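Long-range contacts in halogenase PltM (Pseudomonas fluorescens, PDB 6BZN), which halogenates phenolic compounds, serving as a chlorinase, brominase and iodinase, and binds FAD as a flavoprotein: residues A[124-129]-A[236-241]; A[160-165]-A[176-181]; A[203-208]-A[328-333]; A[476-481]-A[493-498]. All blocks are in the same frame, centred on the assembly; numbering follows the deposited sequence.

Contact 1: residues A[124-129]-A[236-241]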
loop_
_atom_site.group_PDB
_atom_site.type_symbol
_atom_site.label_atom_id
_atom_site.label_comp_id
_atom_site.label_asym_id
_atom_site.label_seq_id
_atom_site.Cartn_x
_atom_site.Cartn_y
_atom_site.Cartn_z
ATOM N N ASP A 124 9.508 -19.716 17.391
ATOM C CA ASP A 124 9.651 -20.492 16.152
ATOM C C ASP A 124 8.458 -20.388 15.200
ATOM O O ASP A 124 8.523 -20.897 14.095
ATOM C CB ASP A 124 9.932 -21.950 16.484
ATOM C CG ASP A 124 11.183 -22.100 17.327
ATOM O OD1 ASP A 124 12.219 -21.496 16.959
ATOM O OD2 ASP A 124 11.117 -22.772 18.375
ATOM N N HIS A 125 7.390 -19.714 15.618
ATOM C CA HIS A 125 6.239 -19.454 14.738
ATOM C C HIS A 125 6.399 -18.097 14.070
ATOM O O HIS A 125 5.511 -17.237 14.186
ATOM C CB HIS A 125 4.931 -19.543 15.532
ATOM C CG HIS A 125 4.637 -20.912 16.043
ATOM N ND1 HIS A 125 3.737 -21.152 17.057
ATOM C CD2 HIS A 125 5.124 -22.121 15.678
ATOM C CE1 HIS A 125 3.679 -22.451 17.293
ATOM N NE2 HIS A 125 4.502 -23.060 16.461
ATOM N N LEU A 126 7.529 -17.951 13.358
ATOM C CA LEU A 126 7.941 -16.733 12.656
ATOM C C LEU A 126 8.339 -17.036 11.211
ATOM O O LEU A 126 8.958 -18.063 10.937
ATOM C CB LEU A 126 9.181 -16.115 13.323
ATOM C CG LEU A 126 9.033 -15.092 14.436
ATOM C CD1 LEU A 126 8.105 -15.597 15.521
ATOM C CD2 LEU A 126 10.418 -14.763 14.999
ATOM N N VAL A 127 8.007 -16.133 10.296
ATOM C CA VAL A 127 8.631 -16.101 8.975
ATOM C C VAL A 127 9.044 -14.659 8.700
ATOM O O VAL A 127 8.358 -13.718 9.113
ATOM C CB VAL A 127 7.740 -16.648 7.822
ATOM C CG1 VAL A 127 7.475 -18.134 7.992
ATOM C CG2 VAL A 127 6.417 -15.897 7.702
ATOM N N ALA A 128 10.171 -14.490 8.024
ATOM C CA ALA A 128 10.655 -13.157 7.683
ATOM C C ALA A 128 11.607 -13.247 6.497
ATOM O O ALA A 128 12.786 -13.502 6.681
ATOM C CB ALA A 128 11.344 -12.507 8.882
ATOM N N PRO A 129 11.090 -13.061 5.272
ATOM C CA PRO A 129 11.988 -13.083 4.124
ATOM C C PRO A 129 12.678 -11.732 3.969
ATOM O O PRO A 129 11.997 -10.745 3.755
ATOM C CB PRO A 129 11.061 -13.384 2.946
ATOM C CG PRO A 129 9.683 -12.990 3.396
ATOM C CD PRO A 129 9.669 -12.960 4.889
ATOM N N SER A 236 19.604 -14.560 18.407
ATOM C CA SER A 236 20.198 -15.858 18.788
ATOM C C SER A 236 19.164 -16.954 19.072
ATOM O O SER A 236 19.473 -18.148 18.952
ATOM C CB SER A 236 21.110 -15.677 20.001
ATOM O OG SER A 236 20.375 -15.183 21.105
ATOM N N ARG A 237 17.949 -16.556 19.456
ATOM C CA ARG A 237 16.845 -17.482 19.658
ATOM C C ARG A 237 16.018 -17.695 18.390
ATOM O O ARG A 237 15.715 -18.829 18.035
ATOM C CB ARG A 237 15.952 -16.992 20.808
ATOM C CG ARG A 237 14.695 -17.798 21.067
ATOM C CD ARG A 237 14.983 -19.243 21.452
ATOM N NE ARG A 237 13.736 -20.007 21.511
ATOM C CZ ARG A 237 13.143 -20.607 20.481
ATOM N NH1 ARG A 237 13.662 -20.567 19.257
ATOM N NH2 ARG A 237 12.007 -21.264 20.682
ATOM N N THR A 238 15.635 -16.615 17.711
ATOM C CA THR A 238 14.773 -16.740 16.542
ATOM C C THR A 238 15.514 -17.257 15.318
ATOM O O THR A 238 14.905 -17.874 14.453
ATOM C CB THR A 238 14.103 -15.400 16.173
ATOM O OG1 THR A 238 15.110 -14.447 15.857
ATOM C CG2 THR A 238 13.259 -14.903 17.314
ATOM N N ARG A 239 16.818 -16.992 15.246
ATOM C CA ARG A 239 17.635 -17.286 14.065
ATOM C C ARG A 239 17.208 -16.478 12.837
ATOM O O ARG A 239 17.545 -16.838 11.702
ATOM C CB ARG A 239 17.645 -18.789 13.721
ATOM C CG ARG A 239 17.857 -19.715 14.918
ATOM C CD ARG A 239 17.968 -21.160 14.446
ATOM N NE ARG A 239 17.955 -22.118 15.551
ATOM C CZ ARG A 239 18.123 -23.441 15.424
ATOM N NH1 ARG A 239 18.097 -24.217 16.509
ATOM N NH2 ARG A 239 18.325 -24.004 14.228
ATOM N N SER A 240 16.479 -15.380 13.044
ATOM C CA SER A 240 16.095 -14.536 11.936
ATOM C C SER A 240 17.352 -13.830 11.424
ATOM O O SER A 240 18.145 -13.344 12.217
ATOM C CB SER A 240 15.073 -13.489 12.358
ATOM O OG SER A 240 14.855 -12.601 11.279
ATOM N N PRO A 241 17.523 -13.761 10.098
ATOM C CA PRO A 241 18.625 -13.009 9.523
ATOM C C PRO A 241 18.524 -11.479 9.707
ATOM O O PRO A 241 19.516 -10.789 9.489
ATOM C CB PRO A 241 18.552 -13.376 8.045
ATOM C CG PRO A 241 17.116 -13.663 7.811
ATOM C CD PRO A 241 16.616 -14.289 9.062
#
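D124 turns CG to lie opposite its carbonyl carbon and beside its backbone N (chi1 -58°), while R237 sends CG opposite its own N (chi1 175°) and bends its chain at chi2, a pairing that lets NH1 and NH2 each take one carboxylate oxygen. The salt bridge ties the lead-in to strand 126-131, an outermost strand of the seven-stranded mixed sheet, to the end of helix 235-238. R237 NH1 reaches D124 OD1 at 2.9 Å, on its syn side, and R237 NH2 reaches D124 OD2, also at 2.9 Å, from above the carboxylate plane. Both oxygens lie close to the guanidinium plane, yet the two flat groups are turned 44° from each other. Replacing D124 by an alanine would probably leave the R237 guanidinium without its charged mate and free to turn at the surface. Beneath this bridge the contact becomes apolar: L126 CD2 packs on T238 CG2 at 3.7 Å, with Y228 touching both residues. A threonine suits this place because its methyl meets L126 while OG1 is left for the backbone. T238 OG1 accepts S240 N at 3.3 Å in an ST turn where the helix ends.

Contact 2: residues A[160-165]-A[176-181]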
loop_
_atom_site.group_PDB
_atom_site.type_symbol
_atom_site.label_atom_id
_atom_site.label_comp_id
_atom_site.label_asym_id
_atom_site.label_seq_id
_atom_site.Cartn_x
_atom_site.Cartn_y
_atom_site.Cartn_z
ATOM N N GLN A 160 -5.039 25.093 0.363
ATOM C CA GLN A 160 -5.296 24.273 1.540
ATOM C C GLN A 160 -6.468 24.826 2.324
ATOM O O GLN A 160 -6.851 25.986 2.144
ATOM C CB GLN A 160 -4.077 24.316 2.461
ATOM C CG GLN A 160 -2.776 23.905 1.808
ATOM C CD GLN A 160 -2.472 22.449 2.050
ATOM O OE1 GLN A 160 -1.976 22.097 3.116
ATOM N NE2 GLN A 160 -2.775 21.595 1.076
ATOM N N ASN A 161 -7.023 23.996 3.205
ATOM C CA ASN A 161 -8.095 24.424 4.109
ATOM C C ASN A 161 -9.310 25.031 3.387
ATOM O O ASN A 161 -9.932 25.964 3.887
ATOM C CB ASN A 161 -7.522 25.400 5.156
ATOM C CG ASN A 161 -8.378 25.492 6.396
ATOM O OD1 ASN A 161 -9.054 24.536 6.765
ATOM N ND2 ASN A 161 -8.343 26.645 7.057
ATOM N N ILE A 162 -9.619 24.510 2.197
ATOM C CA ILE A 162 -10.735 25.029 1.382
ATOM C C ILE A 162 -11.954 24.147 1.552
ATOM O O ILE A 162 -11.879 23.070 2.132
ATOM C CB ILE A 162 -10.388 25.236 -0.126
ATOM C CG1 ILE A 162 -9.813 23.985 -0.804
ATOM C CG2 ILE A 162 -9.423 26.395 -0.292
ATOM C CD1 ILE A 162 -10.801 22.857 -1.012
ATOM N N LYS A 163 -13.086 24.627 1.072
ATOM C CA LYS A 163 -14.317 23.861 1.086
ATOM C C LYS A 163 -14.860 23.853 -0.335
ATOM O O LYS A 163 -15.164 24.900 -0.894
ATOM C CB LYS A 163 -15.314 24.479 2.084
ATOM C CG LYS A 163 -16.710 23.854 2.115
ATOM C CD LYS A 163 -16.683 22.329 2.146
ATOM C CE LYS A 163 -17.884 21.729 2.873
ATOM N NZ LYS A 163 -19.184 21.962 2.186
ATOM N N ILE A 164 -14.923 22.667 -0.927
ATOM C CA ILE A 164 -15.499 22.491 -2.247
ATOM C C ILE A 164 -17.007 22.449 -2.078
ATOM O O ILE A 164 -17.512 21.615 -1.342
ATOM C CB ILE A 164 -15.011 21.185 -2.911
ATOM C CG1 ILE A 164 -13.518 21.287 -3.222
ATOM C CG2 ILE A 164 -15.797 20.895 -4.189
ATOM C CD1 ILE A 164 -12.846 19.948 -3.431
ATOM N N GLU A 165 -17.707 23.346 -2.763
ATOM C CA GLU A 165 -19.167 23.418 -2.708
ATOM C C GLU A 165 -19.855 22.549 -3.750
ATOM O O GLU A 165 -20.892 21.976 -3.472
ATOM C CB GLU A 165 -19.621 24.865 -2.845
ATOM C CG GLU A 165 -19.087 25.728 -1.707
ATOM C CD GLU A 165 -19.951 26.930 -1.413
ATOM O OE1 GLU A 165 -20.041 27.298 -0.218
ATOM O OE2 GLU A 165 -20.535 27.496 -2.372
ATOM N N VAL A 176 -15.327 23.813 -10.474
ATOM C CA VAL A 176 -15.364 23.575 -9.043
ATOM C C VAL A 176 -15.700 24.893 -8.351
ATOM O O VAL A 176 -14.992 25.885 -8.520
ATOM C CB VAL A 176 -14.034 22.989 -8.508
ATOM C CG1 VAL A 176 -14.132 22.735 -7.004
ATOM C CG2 VAL A 176 -13.690 21.693 -9.245
ATOM N N ALA A 177 -16.792 24.881 -7.590
ATOM C CA ALA A 177 -17.192 26.021 -6.785
ATOM C C ALA A 177 -16.576 25.862 -5.408
ATOM O O ALA A 177 -16.541 24.751 -4.868
ATOM C CB ALA A 177 -18.705 26.093 -6.694
ATOM N N LEU A 178 -16.096 26.973 -4.848
ATOM C CA LEU A 178 -15.385 27.005 -3.571
ATOM C C LEU A 178 -16.070 27.996 -2.629
ATOM O O LEU A 178 -16.549 29.032 -3.082
ATOM C CB LEU A 178 -13.941 27.455 -3.810
ATOM C CG LEU A 178 -13.137 26.628 -4.813
ATOM C CD1 LEU A 178 -11.878 27.363 -5.265
ATOM C CD2 LEU A 178 -12.799 25.276 -4.212
ATOM N N SER A 179 -16.111 27.698 -1.331
ATOM C CA SER A 179 -16.689 28.651 -0.361
ATOM C C SER A 179 -15.791 29.882 -0.286
ATOM O O SER A 179 -14.570 29.747 -0.216
ATOM C CB SER A 179 -16.832 28.031 1.031
ATOM O OG SER A 179 -17.593 26.833 0.982
ATOM N N ASN A 180 -16.396 31.069 -0.334
ATOM C CA ASN A 180 -15.669 32.344 -0.211
ATOM C C ASN A 180 -14.564 32.561 -1.269
ATOM O O ASN A 180 -13.495 33.118 -0.976
ATOM C CB ASN A 180 -15.113 32.502 1.222
ATOM C CG ASN A 180 -16.206 32.481 2.288
ATOM O OD1 ASN A 180 -17.358 32.848 2.030
ATOM N ND2 ASN A 180 -15.844 32.065 3.497
ATOM N N ALA A 181 -14.836 32.118 -2.496
ATOM C CA ALA A 181 -13.944 32.358 -3.631
ATOM C C ALA A 181 -14.676 32.109 -4.939
ATOM O O ALA A 181 -15.679 31.402 -4.968
ATOM C CB ALA A 181 -12.718 31.464 -3.544
HETATM O O HOH W 1 -12.972 27.508 0.314
#
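The carboxylate of E165 is met by the S179 hydroxyl on the anti side of OE1, 33° out of the carboxylate plane. S179 OG donates this bond at 2.8 Å to E165 OE1. The first torsion of the glutamate (chi1 -61°) puts E165 CG 3.3 Å from S179 OG, and the extended remainder of the chain brings OE1 to the hydroxyl. K163 also approaches S179 OG, its CG 3.3 Å away, before its bent chain leads the amine elsewhere. A short hydroxyl and two long, flexible chains with charged ends suit this outward side of the strands. Their backbones are joined by S179 N to K163 O at 3.0 Å and by E165 N to A177 O at 2.8 Å, the two bonds bracketing the non-hydrogen-bonded pair I164 and L178. A water extends the link, accepting from K163 N and donating to S179 O. On the side of I164 and L178 the branched apolar residues take over: I164 CG2 rests on V176 CG1 at 3.8 Å, and I164 CG1 lies 4.2 Å from L178 CD2. I162 and V176 both press on L52 of strand 49-52, and I162 pairs by backbone with D53, seen to bind FAD in a structure of this protein, though the cofactor is absent from this chain. A type II turn from L178 to A181 leads into strand 181-186. This is the open end of a beta hairpin, strands 164-170 and 173-178, in a three-stranded antiparallel sheet set beside the parallel sheet of the FAD-binding region.

Contact 3: residues A[203-208]-A[328-333]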
loop_
_atom_site.group_PDB
_atom_site.type_symbol
_atom_site.label_atom_id
_atom_site.label_comp_id
_atom_site.label_asym_id
_atom_site.label_seq_id
_atom_site.Cartn_x
_atom_site.Cartn_y
_atom_site.Cartn_z
ATOM N N LEU A 203 -20.527 10.605 -7.843
ATOM C CA LEU A 203 -20.646 9.800 -9.059
ATOM C C LEU A 203 -21.320 8.465 -8.855
ATOM O O LEU A 203 -21.659 7.810 -9.833
ATOM C CB LEU A 203 -19.279 9.551 -9.689
ATOM C CG LEU A 203 -18.599 10.770 -10.322
ATOM C CD1 LEU A 203 -17.158 10.419 -10.641
ATOM C CD2 LEU A 203 -19.353 11.213 -11.554
ATOM N N GLY A 204 -21.475 8.043 -7.610
ATOM C CA GLY A 204 -22.169 6.810 -7.303
ATOM C C GLY A 204 -21.439 5.560 -7.757
ATOM O O GLY A 204 -22.080 4.594 -8.176
ATOM N N LEU A 205 -20.103 5.570 -7.699
ATOM C CA LEU A 205 -19.329 4.418 -8.188
ATOM C C LEU A 205 -18.878 3.437 -7.095
ATOM O O LEU A 205 -18.513 2.315 -7.417
ATOM C CB LEU A 205 -18.118 4.884 -9.004
ATOM C CG LEU A 205 -18.439 5.898 -10.113
ATOM C CD1 LEU A 205 -17.183 6.589 -10.618
ATOM C CD2 LEU A 205 -19.171 5.211 -11.235
ATOM N N ARG A 206 -18.919 3.842 -5.829
ATOM C CA ARG A 206 -18.402 3.005 -4.746
ATOM C C ARG A 206 -19.408 1.981 -4.233
ATOM O O ARG A 206 -20.608 2.263 -4.122
ATOM C CB ARG A 206 -17.921 3.872 -3.595
ATOM C CG ARG A 206 -17.145 3.089 -2.564
ATOM C CD ARG A 206 -16.551 3.996 -1.525
ATOM N NE ARG A 206 -15.477 4.811 -2.083
ATOM C CZ ARG A 206 -14.745 5.648 -1.370
ATOM N NH1 ARG A 206 -14.966 5.768 -0.072
ATOM N NH2 ARG A 206 -13.785 6.362 -1.963
ATOM N N THR A 207 -18.898 0.797 -3.897
ATOM C CA THR A 207 -19.712 -0.278 -3.330
ATOM C C THR A 207 -18.833 -1.199 -2.487
ATOM O O THR A 207 -17.618 -1.212 -2.655
ATOM C CB THR A 207 -20.412 -1.101 -4.440
ATOM O OG1 THR A 207 -21.267 -2.080 -3.856
ATOM C CG2 THR A 207 -19.415 -1.806 -5.320
ATOM N N THR A 208 -19.470 -1.942 -1.584
ATOM C CA THR A 208 -18.847 -3.053 -0.885
ATOM C C THR A 208 -19.331 -4.403 -1.418
ATOM O O THR A 208 -18.864 -5.444 -0.949
ATOM C CB THR A 208 -19.097 -2.972 0.629
ATOM O OG1 THR A 208 -20.503 -3.014 0.889
ATOM C CG2 THR A 208 -18.513 -1.679 1.199
ATOM N N SER A 328 -14.849 0.125 -6.550
ATOM C CA SER A 328 -15.674 0.934 -7.451
ATOM C C SER A 328 -15.946 0.205 -8.747
ATOM O O SER A 328 -15.130 -0.586 -9.219
ATOM C CB SER A 328 -15.007 2.268 -7.754
ATOM O OG SER A 328 -14.823 3.049 -6.585
ATOM N N VAL A 329 -17.106 0.486 -9.325
ATOM C CA VAL A 329 -17.518 -0.164 -10.565
ATOM C C VAL A 329 -16.835 0.454 -11.803
ATOM O O VAL A 329 -16.684 -0.212 -12.831
ATOM C CB VAL A 329 -19.063 -0.187 -10.721
ATOM C CG1 VAL A 329 -19.709 -0.894 -9.542
ATOM C CG2 VAL A 329 -19.652 1.210 -10.860
ATOM N N GLN A 330 -16.460 1.727 -11.701
ATOM C CA GLN A 330 -15.701 2.453 -12.727
ATOM C C GLN A 330 -14.885 3.492 -11.984
ATOM O O GLN A 330 -15.199 3.808 -10.831
ATOM C CB GLN A 330 -16.617 3.208 -13.694
ATOM C CG GLN A 330 -17.453 2.342 -14.621
ATOM C CD GLN A 330 -18.256 3.170 -15.627
ATOM O OE1 GLN A 330 -18.525 4.346 -15.404
ATOM N NE2 GLN A 330 -18.636 2.552 -16.734
ATOM N N ASN A 331 -13.851 4.016 -12.622
ATOM C CA ASN A 331 -13.122 5.126 -12.026
ATOM C C ASN A 331 -12.540 6.153 -12.973
ATOM O O ASN A 331 -11.783 7.009 -12.543
ATOM C CB ASN A 331 -12.038 4.569 -11.080
ATOM C CG ASN A 331 -10.794 4.114 -11.815
ATOM O OD1 ASN A 331 -10.842 3.809 -13.001
ATOM N ND2 ASN A 331 -9.664 4.063 -11.110
ATOM N N VAL A 332 -12.894 6.090 -14.256
ATOM C CA VAL A 332 -12.505 7.120 -15.209
ATOM C C VAL A 332 -13.731 7.529 -16.007
ATOM O O VAL A 332 -14.656 6.732 -16.201
ATOM C CB VAL A 332 -11.379 6.650 -16.159
ATOM C CG1 VAL A 332 -10.137 6.238 -15.373
ATOM C CG2 VAL A 332 -11.826 5.492 -17.042
ATOM N N GLY A 333 -13.723 8.773 -16.461
ATOM C CA GLY A 333 -14.720 9.280 -17.415
ATOM C C GLY A 333 -14.041 10.180 -18.413
ATOM O O GLY A 333 -12.819 10.292 -18.427
HETATM O O HOH W 2 -15.079 5.121 -5.259
#
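Backbone pairing sets the geometry between L205 and S328-V329. V329 N donates to L205 O at 3.0 Å, and S328 CA brings its hydrogen to the same oxygen, with S328 CA 3.2 Å from L205 O. R206 and S328 form the adjoining non-hydrogen-bonded antiparallel pair of a tiny two-stranded sheet, made of 206-207 and 327-328.

Apolar packing belongs mostly to L205. With CG opposite its carbonyl carbon (chi1 -51°), the side chain reaches over the loop that follows S328: L205 CD2 touches V329 CG2 at 4.0 Å and Q330 CB at 4.1 Å, while L205 CD1 sits 3.4 Å from Q330 O. Further along, T207 CG2 lies 4.3 Å from V329 CG1. A leucine suits this place because its two methyls part, one going to the V329 and Q330 side chains and the other to the Q330 carbonyl; an alanine in its place would probably open a gap beneath V329 and Q330 and let this loop shift.

The polar contacts run through water and outward. A water lies in the guanidinium plane of R206, 3.2 Å from R206 NE, and donates to S328 OG, whose hydroxyl is also bonded to T343 O. R206 NH1 and NH2 bond to Q195 O and A342 O, and the guanidinium makes a cation-pi contact with Y326, seen to bind FAD.

The chemistry is thus divided: R206 is held by carbonyls, water and an aromatic ring, whereas Q330 O is buried against L205 CD1 and CB with no polar partner in the model, a cost that the apolar packing presumably has to repay.

Contact 4: residues A[476-481]-A[493-498]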
loop_
_atom_site.group_PDB
_atom_site.type_symbol
_atom_site.label_atom_id
_atom_site.label_comp_id
_atom_site.label_asym_id
_atom_site.label_seq_id
_atom_site.Cartn_x
_atom_site.Cartn_y
_atom_site.Cartn_z
ATOM N N GLN A 476 -8.251 -20.318 -4.598
ATOM C CA GLN A 476 -9.352 -21.305 -4.660
ATOM C C GLN A 476 -9.253 -22.295 -3.508
ATOM O O GLN A 476 -10.267 -22.584 -2.871
ATOM C CB GLN A 476 -9.368 -22.078 -5.991
ATOM C CG GLN A 476 -9.828 -21.261 -7.182
ATOM C CD GLN A 476 -9.513 -21.892 -8.545
ATOM O OE1 GLN A 476 -9.016 -23.024 -8.638
ATOM N NE2 GLN A 476 -9.809 -21.150 -9.618
ATOM N N VAL A 477 -8.036 -22.790 -3.237
ATOM C CA VAL A 477 -7.794 -23.698 -2.109
ATOM C C VAL A 477 -8.195 -23.029 -0.793
ATOM O O VAL A 477 -8.903 -23.642 0.023
ATOM C CB VAL A 477 -6.319 -24.201 -2.026
ATOM C CG1 VAL A 477 -6.032 -24.872 -0.688
ATOM C CG2 VAL A 477 -6.006 -25.156 -3.173
ATOM N N MET A 478 -7.754 -21.782 -0.591
ATOM C CA MET A 478 -8.077 -21.058 0.647
ATOM C C MET A 478 -9.559 -20.743 0.817
ATOM O O MET A 478 -10.083 -20.885 1.919
ATOM C CB MET A 478 -7.272 -19.765 0.759
ATOM C CG MET A 478 -5.771 -19.968 0.894
ATOM S SD MET A 478 -5.274 -21.068 2.242
ATOM C CE MET A 478 -5.931 -20.215 3.665
ATOM N N GLN A 479 -10.230 -20.320 -0.251
ATOM C CA GLN A 479 -11.663 -19.995 -0.157
ATOM C C GLN A 479 -12.485 -21.258 0.131
ATOM O O GLN A 479 -13.396 -21.228 0.955
ATOM C CB GLN A 479 -12.168 -19.256 -1.412
ATOM C CG GLN A 479 -11.606 -17.831 -1.578
ATOM C CD GLN A 479 -12.027 -16.841 -0.482
ATOM O OE1 GLN A 479 -13.014 -17.054 0.232
ATOM N NE2 GLN A 479 -11.277 -15.740 -0.355
ATOM N N GLN A 480 -12.137 -22.365 -0.520
ATOM C CA GLN A 480 -12.791 -23.648 -0.265
ATOM C C GLN A 480 -12.553 -24.129 1.173
ATOM O O GLN A 480 -13.473 -24.625 1.834
ATOM C CB GLN A 480 -12.300 -24.695 -1.258
ATOM C CG GLN A 480 -13.054 -26.011 -1.197
ATOM C CD GLN A 480 -12.379 -27.083 -2.027
ATOM O OE1 GLN A 480 -11.364 -27.646 -1.609
ATOM N NE2 GLN A 480 -12.923 -27.365 -3.208
ATOM N N ALA A 481 -11.319 -23.964 1.649
ATOM C CA ALA A 481 -10.978 -24.237 3.045
ATOM C C ALA A 481 -11.835 -23.427 4.025
ATOM O O ALA A 481 -12.315 -23.979 5.027
ATOM C CB ALA A 481 -9.497 -23.978 3.289
ATOM N N ASN A 493 -1.018 -28.621 2.910
ATOM C CA ASN A 493 -0.429 -29.576 1.977
ATOM C C ASN A 493 -0.823 -29.322 0.520
ATOM O O ASN A 493 0.009 -29.442 -0.374
ATOM C CB ASN A 493 -0.786 -31.003 2.353
ATOM C CG ASN A 493 -0.036 -32.008 1.502
ATOM O OD1 ASN A 493 1.174 -32.175 1.658
ATOM N ND2 ASN A 493 -0.732 -32.636 0.561
ATOM N N ALA A 494 -2.095 -28.998 0.294
ATOM C CA ALA A 494 -2.594 -28.641 -1.035
ATOM C C ALA A 494 -1.843 -27.419 -1.585
ATOM O O ALA A 494 -1.438 -27.405 -2.761
ATOM C CB ALA A 494 -4.096 -28.384 -0.990
ATOM N N LEU A 495 -1.624 -26.408 -0.737
ATOM C CA LEU A 495 -0.807 -25.265 -1.146
ATOM C C LEU A 495 0.629 -25.675 -1.485
ATOM O O LEU A 495 1.173 -25.243 -2.491
ATOM C CB LEU A 495 -0.797 -24.166 -0.081
ATOM C CG LEU A 495 -2.107 -23.443 0.226
ATOM C CD1 LEU A 495 -1.897 -22.498 1.405
ATOM C CD2 LEU A 495 -2.637 -22.691 -0.980
ATOM N N HIS A 496 1.239 -26.491 -0.638
ATOM C CA HIS A 496 2.620 -26.935 -0.848
ATOM C C HIS A 496 2.776 -27.644 -2.205
ATOM O O HIS A 496 3.713 -27.378 -2.942
ATOM C CB HIS A 496 3.045 -27.850 0.299
ATOM C CG HIS A 496 4.507 -28.163 0.325
ATOM N ND1 HIS A 496 5.001 -29.336 0.851
ATOM C CD2 HIS A 496 5.581 -27.463 -0.104
ATOM C CE1 HIS A 496 6.319 -29.336 0.767
ATOM N NE2 HIS A 496 6.696 -28.216 0.183
ATOM N N GLU A 497 1.828 -28.505 -2.548
ATOM C CA GLU A 497 1.874 -29.220 -3.835
ATOM C C GLU A 497 1.741 -28.257 -5.027
ATOM O O GLU A 497 2.450 -28.404 -6.033
ATOM C CB GLU A 497 0.818 -30.330 -3.872
ATOM C CG GLU A 497 1.057 -31.459 -2.861
ATOM C CD GLU A 497 2.335 -32.255 -3.132
ATOM O OE1 GLU A 497 2.646 -32.483 -4.316
ATOM O OE2 GLU A 497 3.044 -32.635 -2.164
ATOM N N LEU A 498 0.862 -27.256 -4.906
ATOM C CA LEU A 498 0.775 -26.188 -5.910
ATOM C C LEU A 498 2.101 -25.431 -6.074
ATOM O O LEU A 498 2.529 -25.164 -7.200
ATOM C CB LEU A 498 -0.367 -25.205 -5.575
ATOM C CG LEU A 498 -1.789 -25.764 -5.717
ATOM C CD1 LEU A 498 -2.826 -24.786 -5.189
ATOM C CD2 LEU A 498 -2.073 -26.133 -7.169
#
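V477 fits its two methyls among the side chains of the facing helix. V477 CG1 touches A494 CB and also L495 CD2, each at 4.0 Å, while V477 CG2 meets L498 CD1 at 3.8 Å, the valine and L498 running antiparallel alongside one another. The first torsion of V477, with CG1 opposite the backbone N (chi1 167°), turns CG1 toward A494 and L495 and CG2 toward L498. A compact, beta-branched residue suits a site pressed from several sides, and the short side chain of A494 meets the valine with CB alone. Beside this group M478 folds its chain at chi2 and chi3 and lays its sulfur on the other methyl of L495, with M478 SD 3.8 Å from L495 CD1; the methionine lies across the leucine.

The helices 465-483 and 488-502 form an antiparallel helical hairpin, their local axes 10.4 Å apart and at 172°. T491 also touches V477, so T491, A494, L495 and L498 together make the four-residue hole of knobs-into-holes packing, with V477 as its knob. No hydrogen bond crosses between the two segments, and the fit is one of shape among apolar groups.

Outside this layer, helix 410-441 backs the hairpin: L495 lies on L412, V415 and W416, and M478 shares W416 while also touching C402 and E405 of helix 383-406. L498 is flanked by L470, Q473 and S474, one and two turns before V477 on helix 465-483. Within the helices, A481 N bonds to V477 O at 2.9 Å, and L498 N to A494 O at 3.1 Å.

How the contacts relate
Contacts 2 and 3 belong to the FAD-binding side of the chain, their centres 24 Å apart and their nearest atoms about 12 Å apart. In contact 2 the I162 side chain comes about 6 Å from that of D53; in contact 3 the R206 side chain is about 3 Å from that of Y326 and about 6 Å from G196. Contacts 1 and 4 lie away from the annotated sites, 25 Å apart by centres, and both border helix 410-441. Contact 1 lies across the chain's centre from contact 2, with 52 Å between centres. Along the sequence, contact 2 is nested within the loop closed by contact 1, the segments of contacts 1 and 3 alternate, and contact 4 comes last.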